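Local atomic coordinates of uncharacterized protein (Pseudomonas syringae pv. tomato, PDB entry 3K4I), a protein that is of unknown function but belongs to the Aldolase/RraA family, with a mixed beta-sheet flanked by helices, here in an assembly of three chains. Residues I56-S68 / N147-V159. Residues are numbered along the deposited sequence; the frame is centred on the assembly and turned at random.
Sequences IAFTVQYQPVDAS and NRTQLKAVQVPLV
Gln61 O accepts two backbone N-H groups at once, from Lys152 at 2.8 Å (N to O) and, on a longer bond, from Ala153, and this doubled pairing is a classic beta bulge in the antiparallel ladder between strands 53-63 and 150-154. Both donors lie in the carbonyl plane of Gln61, and the register slips by one residue beyond it. After the slip, Leu151 meets Tyr62: its CD2 sits over one face of the ring, 3.9 Å from the centroid, and also presses tightly on Val60 CG1. At the far end of the ladder Gln155 folds back through its bent chi2 (-71°), which lays its amide almost flat over the Phe58 ring, the planes 18° apart. The same amide is also hydrogen-bonded: OE1 accepts the N-H of Thr59 (N to OE1 2.9 Å), and NE2 is linked to Ala57 O through a water. Thr59 OG1, set between its backbone N and carbonyl carbon (chi1 53°), donates to Val156 O at 2.7 Å, while Leu158 packs against its CB. Past the bulge, Gln150 uses both ends of its amide: NE2 donates to Gln63 OE1, and OE1 receives Asp66 N at 2.9 Å from above its carbonyl plane. In the next shell, strand 85-90 flanks 53-63 with Ile87 and Ser89 against Val60, Thr149 OG1 donates to Asn91 OD1, and Arg148 forms salt bridges with Asp33 and Asp38 of the second subunit. Glutamine amides thus extend the backbone ladder of this RraA-type fold at both ends: Gln150 holds the loop at Asp66, Gln155 the chain just after 150-154 to Thr59.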
ATOM      1  N   ILE C  56     -15.074  11.499 -17.089  1.00  5.54           N
ATOM      2  CA  ILE C  56     -16.467  11.088 -17.050  1.00  6.04           C
ATOM      3  C   ILE C  56     -16.530   9.590 -16.888  1.00  6.10           C
ATOM      4  O   ILE C  56     -15.888   8.877 -17.641  1.00  7.44           O
ATOM      5  CB  ILE C  56     -17.135  11.488 -18.392  1.00  7.14           C
ATOM      6  CG1 ILE C  56     -16.951  12.991 -18.631  1.00  9.07           C
ATOM      7  CG2 ILE C  56     -18.579  11.047 -18.425  1.00  8.94           C
ATOM      8  CD1 ILE C  56     -17.540  13.928 -17.503  1.00  8.47           C
ATOM      9  N   ALA C  57     -17.325   9.120 -15.931  1.00  6.26           N
ATOM     10  CA  ALA C  57     -17.417   7.699 -15.656  1.00  5.94           C
ATOM     11  C   ALA C  57     -17.965   6.948 -16.860  1.00  4.82           C
ATOM     12  O   ALA C  57     -19.018   7.313 -17.385  1.00  6.14           O
ATOM     13  CB  ALA C  57     -18.329   7.450 -14.441  1.00  7.87           C
ATOM     14  N   PHE C  58     -17.272   5.876 -17.249  1.00  2.35           N
ATOM     15  CA  PHE C  58     -17.772   4.904 -18.177  1.00  2.37           C
ATOM     16  C   PHE C  58     -17.758   3.619 -17.350  1.00  2.80           C
ATOM     17  O   PHE C  58     -16.683   3.200 -16.896  1.00  3.87           O
ATOM     18  CB  PHE C  58     -16.814   4.758 -19.362  1.00  4.79           C
ATOM     19  CG  PHE C  58     -17.225   3.702 -20.338  1.00  6.17           C
ATOM     20  CD1 PHE C  58     -17.882   4.070 -21.515  1.00  6.47           C
ATOM     21  CD2 PHE C  58     -17.016   2.338 -20.062  1.00  6.18           C
ATOM     22  CE1 PHE C  58     -18.287   3.131 -22.438  1.00  6.93           C
ATOM     23  CE2 PHE C  58     -17.443   1.357 -20.978  1.00  6.30           C
ATOM     24  CZ  PHE C  58     -18.065   1.768 -22.185  1.00  5.82           C
ATOM     25  N   THR C  59     -18.938   3.073 -17.107  1.00  3.35           N
ATOM     26  CA  THR C  59     -19.090   1.990 -16.123  1.00  4.93           C
ATOM     27  C   THR C  59     -18.999   0.603 -16.746  1.00  5.48           C
ATOM     28  O   THR C  59     -19.437   0.367 -17.884  1.00  5.31           O
ATOM     29  CB  THR C  59     -20.412   2.120 -15.357  1.00  5.08           C
ATOM     30  OG1 THR C  59     -21.510   2.216 -16.279  1.00  6.74           O
ATOM     31  CG2 THR C  59     -20.417   3.365 -14.477  1.00  8.28           C
ATOM     32  N   VAL C  60     -18.430  -0.325 -15.992  1.00  5.27           N
ATOM     33  CA  VAL C  60     -18.269  -1.705 -16.462  1.00  4.84           C
ATOM     34  C   VAL C  60     -18.676  -2.581 -15.288  1.00  3.26           C
ATOM     35  O   VAL C  60     -18.139  -2.416 -14.184  1.00  4.96           O
ATOM     36  CB  VAL C  60     -16.780  -1.987 -16.782  1.00  5.18           C
ATOM     37  CG1 VAL C  60     -16.623  -3.403 -17.347  1.00  6.26           C
ATOM     38  CG2 VAL C  60     -16.224  -0.924 -17.756  1.00  6.60           C
ATOM     39  N   GLN C  61     -19.618  -3.503 -15.515  1.00  3.83           N
ATOM     40  CA  GLN C  61     -20.088  -4.436 -14.483  1.00  3.64           C
ATOM     41  C   GLN C  61     -19.779  -5.881 -14.884  1.00  2.65           C
ATOM     42  O   GLN C  61     -20.143  -6.304 -15.991  1.00  2.40           O
ATOM     43  CB  GLN C  61     -21.598  -4.273 -14.282  1.00  4.03           C
ATOM     44  CG  GLN C  61     -22.197  -5.298 -13.284  1.00  7.57           C
ATOM     45  CD  GLN C  61     -21.689  -5.029 -11.888  1.00  5.00           C
ATOM     46  OE1 GLN C  61     -21.005  -5.885 -11.260  1.00  8.61           O
ATOM     47  NE2 GLN C  61     -21.952  -3.835 -11.401  1.00  7.87           N
ATOM     48  N   TYR C  62     -19.127  -6.626 -13.984  1.00  3.15           N
ATOM     49  CA  TYR C  62     -18.767  -8.047 -14.187  1.00  3.86           C
ATOM     50  C   TYR C  62     -19.760  -8.927 -13.424  1.00  5.47           C
ATOM     51  O   TYR C  62     -20.571  -8.424 -12.639  1.00  6.79           O
ATOM     52  CB  TYR C  62     -17.332  -8.353 -13.706  1.00  4.07           C
ATOM     53  CG  TYR C  62     -16.295  -7.755 -14.632  1.00  7.17           C
ATOM     54  CD1 TYR C  62     -15.721  -8.507 -15.660  1.00  3.87           C
ATOM     55  CD2 TYR C  62     -15.906  -6.442 -14.469  1.00  4.61           C
ATOM     56  CE1 TYR C  62     -14.791  -7.946 -16.540  1.00  8.07           C
ATOM     57  CE2 TYR C  62     -14.969  -5.864 -15.331  1.00  7.32           C
ATOM     58  CZ  TYR C  62     -14.429  -6.640 -16.365  1.00  5.00           C
ATOM     59  OH  TYR C  62     -13.499  -6.059 -17.192  1.00  8.27           O
ATOM     60  N   GLN C  63     -19.731 -10.218 -13.732  1.00  5.28           N
ATOM     61  CA  GLN C  63     -20.631 -11.207 -13.113  1.00  5.56           C
ATOM     62  C   GLN C  63     -19.942 -12.566 -13.128  1.00  5.98           C
ATOM     63  O   GLN C  63     -18.930 -12.746 -13.802  1.00  6.27           O
ATOM     64  CB  GLN C  63     -21.964 -11.268 -13.868  1.00  6.47           C
ATOM     65  CG  GLN C  63     -21.832 -11.880 -15.285  1.00  6.27           C
ATOM     66  CD  GLN C  63     -23.098 -11.838 -16.124  1.00  7.23           C
ATOM     67  OE1 GLN C  63     -23.020 -11.941 -17.343  1.00  8.19           O
ATOM     68  NE2 GLN C  63     -24.261 -11.725 -15.486  1.00  6.50           N
ATOM     69  N   PRO C  64     -20.507 -13.541 -12.415  1.00  7.89           N
ATOM     70  CA  PRO C  64     -19.894 -14.862 -12.513  1.00  7.56           C
ATOM     71  C   PRO C  64     -19.841 -15.411 -13.939  1.00  7.40           C
ATOM     72  O   PRO C  64     -20.729 -15.131 -14.763  1.00  6.19           O
ATOM     73  CB  PRO C  64     -20.808 -15.745 -11.626  1.00  8.86           C
ATOM     74  CG  PRO C  64     -21.359 -14.762 -10.621  1.00 11.35           C
ATOM     75  CD  PRO C  64     -21.588 -13.491 -11.415  1.00  8.48           C
ATOM     76  N   VAL C  65     -18.825 -16.239 -14.196  1.00  8.06           N
ATOM     77  CA  VAL C  65     -18.735 -16.968 -15.439  1.00 10.18           C
ATOM     78  C   VAL C  65     -19.982 -17.807 -15.681  1.00 12.12           C
ATOM     79  O   VAL C  65     -20.482 -18.518 -14.797  1.00 11.58           O
ATOM     80  CB  VAL C  65     -17.510 -17.890 -15.486  1.00 10.67           C
ATOM     81  CG1 VAL C  65     -17.522 -18.726 -16.774  1.00 14.59           C
ATOM     82  CG2 VAL C  65     -16.224 -17.062 -15.389  1.00 14.36           C
ATOM     83  N   ASP C  66     -20.462 -17.715 -16.909  1.00 15.36           N
ATOM     84  CA  ASP C  66     -21.488 -18.617 -17.359  1.00 19.55           C
ATOM     85  C   ASP C  66     -21.145 -19.061 -18.789  1.00 22.84           C
ATOM     86  O   ASP C  66     -20.681 -20.185 -18.991  1.00 23.77           O
ATOM     87  CB  ASP C  66     -22.867 -17.967 -17.225  1.00 21.04           C
ATOM     88  CG  ASP C  66     -23.939 -18.706 -18.006  1.00 34.93           C
ATOM     89  OD1 ASP C  66     -23.605 -19.706 -18.690  1.00 21.54           O
ATOM     90  OD2 ASP C  66     -25.109 -18.273 -17.945  1.00 22.14           O
ATOM     91  N   ALA C  67     -21.350 -18.180 -19.764  1.00 25.42           N
ATOM     92  CA  ALA C  67     -21.100 -18.488 -21.182  1.00 28.35           C
ATOM     93  C   ALA C  67     -21.965 -19.630 -21.726  1.00 30.35           C
ATOM     94  O   ALA C  67     -22.507 -19.529 -22.831  1.00 30.79           O
ATOM     95  CB  ALA C  67     -19.604 -18.779 -21.425  1.00 29.01           C
ATOM     96  N   SER C  68     -22.086 -20.710 -20.943  1.00 31.51           N
ATOM     97  CA  SER C  68     -22.686 -21.966 -21.389  1.00 32.45           C
ATOM     98  C   SER C  68     -21.854 -22.562 -22.524  1.00 33.21           C
ATOM     99  O   SER C  68     -20.666 -22.236 -22.665  1.00 33.50           O
ATOM    100  CB  SER C  68     -24.141 -21.772 -21.822  1.00 32.69           C
ATOM    101  OG  SER C  68     -24.889 -21.128 -20.804  1.00 40.12           O
ATOM    102  N   ASN C 147     -12.127 -17.194 -17.527  1.00 11.23           N
ATOM    103  CA  ASN C 147     -12.705 -18.302 -16.739  1.00 12.23           C
ATOM    104  C   ASN C 147     -12.887 -18.009 -15.247  1.00 11.26           C
ATOM    105  O   ASN C 147     -13.158 -18.932 -14.474  1.00 13.26           O
ATOM    106  CB  ASN C 147     -11.906 -19.616 -16.918  1.00 14.49           C
ATOM    107  CG  ASN C 147     -12.093 -20.248 -18.293  1.00 25.04           C
ATOM    108  OD1 ASN C 147     -11.213 -20.966 -18.778  1.00 17.57           O
ATOM    109  ND2 ASN C 147     -13.232 -19.992 -18.922  1.00 16.42           N
ATOM    110  N   ARG C 148     -12.759 -16.744 -14.837  1.00  8.78           N
ATOM    111  CA  ARG C 148     -12.937 -16.373 -13.432  1.00  9.16           C
ATOM    112  C   ARG C 148     -14.083 -15.395 -13.227  1.00  9.01           C
ATOM    113  O   ARG C 148     -14.864 -15.496 -12.280  1.00  9.12           O
ATOM    114  CB  ARG C 148     -11.638 -15.826 -12.829  1.00  9.38           C
ATOM    115  CG  ARG C 148     -10.522 -16.879 -12.754  1.00  8.86           C
ATOM    116  CD  ARG C 148      -9.317 -16.409 -11.921  1.00 11.28           C
ATOM    117  NE  ARG C 148      -8.347 -17.490 -11.723  1.00  7.97           N
ATOM    118  CZ  ARG C 148      -7.376 -17.781 -12.586  1.00 12.81           C
ATOM    119  NH1 ARG C 148      -7.227 -17.065 -13.690  1.00  6.98           N
ATOM    120  NH2 ARG C 148      -6.550 -18.784 -12.340  1.00  7.63           N
ATOM    121  N   THR C 149     -14.176 -14.435 -14.132  1.00  7.78           N
ATOM    122  CA  THR C 149     -15.250 -13.448 -14.107  1.00  8.23           C
ATOM    123  C   THR C 149     -15.524 -13.084 -15.558  1.00  7.88           C
ATOM    124  O   THR C 149     -14.694 -13.382 -16.411  1.00  8.52           O
ATOM    125  CB  THR C 149     -14.881 -12.198 -13.258  1.00  8.61           C
ATOM    126  OG1 THR C 149     -16.065 -11.426 -13.026  1.00  9.77           O
ATOM    127  CG2 THR C 149     -13.820 -11.346 -13.933  1.00  8.79           C
ATOM    128  N   GLN C 150     -16.708 -12.537 -15.852  1.00  7.30           N
ATOM    129  CA  GLN C 150     -17.057 -12.173 -17.218  1.00  7.86           C
ATOM    130  C   GLN C 150     -17.851 -10.876 -17.266  1.00  6.85           C
ATOM    131  O   GLN C 150     -18.523 -10.507 -16.302  1.00  5.93           O
ATOM    132  CB  GLN C 150     -17.824 -13.297 -17.932  1.00  9.18           C
ATOM    133  CG  GLN C 150     -19.274 -13.366 -17.564  1.00 10.42           C
ATOM    134  CD  GLN C 150     -20.044 -14.471 -18.263  1.00  9.62           C
ATOM    135  OE1 GLN C 150     -19.496 -15.542 -18.599  1.00 10.75           O
ATOM    136  NE2 GLN C 150     -21.338 -14.238 -18.437  1.00  9.87           N
ATOM    137  N   LEU C 151     -17.722 -10.151 -18.374  1.00  7.44           N
ATOM    138  CA  LEU C 151     -18.494  -8.925 -18.541  1.00  7.42           C
ATOM    139  C   LEU C 151     -19.989  -9.196 -18.571  1.00  5.93           C
ATOM    140  O   LEU C 151     -20.451 -10.137 -19.238  1.00  6.71           O
ATOM    141  CB  LEU C 151     -18.100  -8.225 -19.844  1.00  8.66           C
ATOM    142  CG  LEU C 151     -16.734  -7.593 -19.753  1.00  8.14           C
ATOM    143  CD1 LEU C 151     -16.146  -7.393 -21.144  1.00  9.87           C
ATOM    144  CD2 LEU C 151     -16.836  -6.263 -19.008  1.00  9.51           C
ATOM    145  N   LYS C 152     -20.737  -8.374 -17.844  1.00  5.22           N
ATOM    146  CA  LYS C 152     -22.191  -8.443 -17.839  1.00  5.80           C
ATOM    147  C   LYS C 152     -22.714  -7.317 -18.727  1.00  5.66           C
ATOM    148  O   LYS C 152     -23.463  -7.565 -19.657  1.00  4.99           O
ATOM    149  CB  LYS C 152     -22.784  -8.305 -16.435  1.00  7.50           C
ATOM    150  CG  LYS C 152     -24.309  -8.280 -16.449  1.00  7.74           C
ATOM    151  CD  LYS C 152     -24.865  -8.265 -15.016  1.00  9.74           C
ATOM    152  CE  LYS C 152     -26.316  -8.718 -14.997  1.00  9.03           C
ATOM    153  NZ  LYS C 152     -26.884  -8.668 -13.604  1.00 10.80           N
ATOM    154  N   ALA C 153     -22.278  -6.102 -18.435  1.00  6.65           N
ATOM    155  CA  ALA C 153     -22.811  -4.922 -19.114  1.00  5.35           C
ATOM    156  C   ALA C 153     -21.884  -3.733 -18.913  1.00  5.64           C
ATOM    157  O   ALA C 153     -21.188  -3.646 -17.910  1.00  4.90           O
ATOM    158  CB  ALA C 153     -24.184  -4.582 -18.585  1.00  5.62           C
ATOM    159  N   VAL C 154     -21.879  -2.831 -19.888  1.00  5.84           N
ATOM    160  CA  VAL C 154     -21.236  -1.524 -19.680  1.00  5.80           C
ATOM    161  C   VAL C 154     -22.267  -0.395 -19.775  1.00  5.23           C
ATOM    162  O   VAL C 154     -23.320  -0.540 -20.401  1.00  5.61           O
ATOM    163  CB  VAL C 154     -20.035  -1.235 -20.643  1.00  7.24           C
ATOM    164  CG1 VAL C 154     -18.948  -2.303 -20.514  1.00  7.58           C
ATOM    165  CG2 VAL C 154     -20.488  -1.077 -22.105  1.00  7.67           C
ATOM    166  N   GLN C 155     -21.956   0.722 -19.122  1.00  6.22           N
ATOM    167  CA  GLN C 155     -22.811   1.917 -19.093  1.00  6.22           C
ATOM    168  C   GLN C 155     -24.133   1.682 -18.353  1.00  6.03           C
ATOM    169  O   GLN C 155     -25.208   2.174 -18.749  1.00  6.66           O
ATOM    170  CB  GLN C 155     -23.012   2.511 -20.487  1.00  7.17           C
ATOM    171  CG  GLN C 155     -21.676   2.925 -21.106  1.00  6.58           C
ATOM    172  CD  GLN C 155     -21.106   4.133 -20.415  1.00  6.46           C
ATOM    173  OE1 GLN C 155     -20.683   4.058 -19.266  1.00  5.88           O
ATOM    174  NE2 GLN C 155     -21.055   5.273 -21.141  1.00  5.22           N
ATOM    175  N   VAL C 156     -24.020   0.907 -17.276  1.00  6.63           N
ATOM    176  CA  VAL C 156     -25.111   0.697 -16.346  1.00  6.40           C
ATOM    177  C   VAL C 156     -24.737   1.288 -14.979  1.00  5.86           C
ATOM    178  O   VAL C 156     -23.562   1.435 -14.683  1.00  7.00           O
ATOM    179  CB  VAL C 156     -25.370  -0.816 -16.135  1.00  5.29           C
ATOM    180  CG1 VAL C 156     -26.026  -1.434 -17.376  1.00  9.49           C
ATOM    181  CG2 VAL C 156     -24.091  -1.550 -15.795  1.00  8.69           C
ATOM    182  N   PRO C 157     -25.733   1.615 -14.136  1.00  6.06           N
ATOM    183  CA  PRO C 157     -25.404   2.071 -12.782  1.00  7.56           C
ATOM    184  C   PRO C 157     -24.595   1.022 -12.016  1.00  8.37           C
ATOM    185  O   PRO C 157     -24.914  -0.171 -12.104  1.00  9.59           O
ATOM    186  CB  PRO C 157     -26.781   2.241 -12.110  1.00  7.84           C
ATOM    187  CG  PRO C 157     -27.753   2.306 -13.221  1.00  7.80           C
ATOM    188  CD  PRO C 157     -27.188   1.554 -14.365  1.00  6.74           C
ATOM    189  N   LEU C 158     -23.560   1.461 -11.289  1.00  8.28           N
ATOM    190  CA  LEU C 158     -22.832   0.585 -10.363  1.00  7.76           C
ATOM    191  C   LEU C 158     -23.124   0.999  -8.929  1.00  9.12           C
ATOM    192  O   LEU C 158     -23.381   2.170  -8.657  1.00  9.67           O
ATOM    193  CB  LEU C 158     -21.325   0.694 -10.555  1.00  6.55           C
ATOM    194  CG  LEU C 158     -20.821   0.565 -11.981  1.00  9.41           C
ATOM    195  CD1 LEU C 158     -19.324   0.773 -11.984  1.00  5.95           C
ATOM    196  CD2 LEU C 158     -21.223  -0.743 -12.669  1.00  6.18           C
ATOM    197  N   VAL C 159     -23.079   0.042  -8.007  1.00  9.28           N
ATOM    198  CA  VAL C 159     -23.142   0.439  -6.620  1.00 10.42           C
ATOM    199  C   VAL C 159     -21.917  -0.150  -5.913  1.00 12.32           C
ATOM    200  O   VAL C 159     -21.750  -1.370  -5.842  1.00 13.25           O
ATOM    201  CB  VAL C 159     -24.463   0.060  -5.949  1.00 11.81           C
ATOM    202  CG1 VAL C 159     -24.491   0.627  -4.529  1.00 15.56           C
ATOM    203  CG2 VAL C 159     -25.651   0.612  -6.749  1.00 14.47           C
TER
HETATM  204  O   HOH W   1     -19.729   7.637 -19.929  1.00  8.37           O
HETATM  205  O   HOH W   2     -25.192 -11.043 -12.575  1.00 24.53           O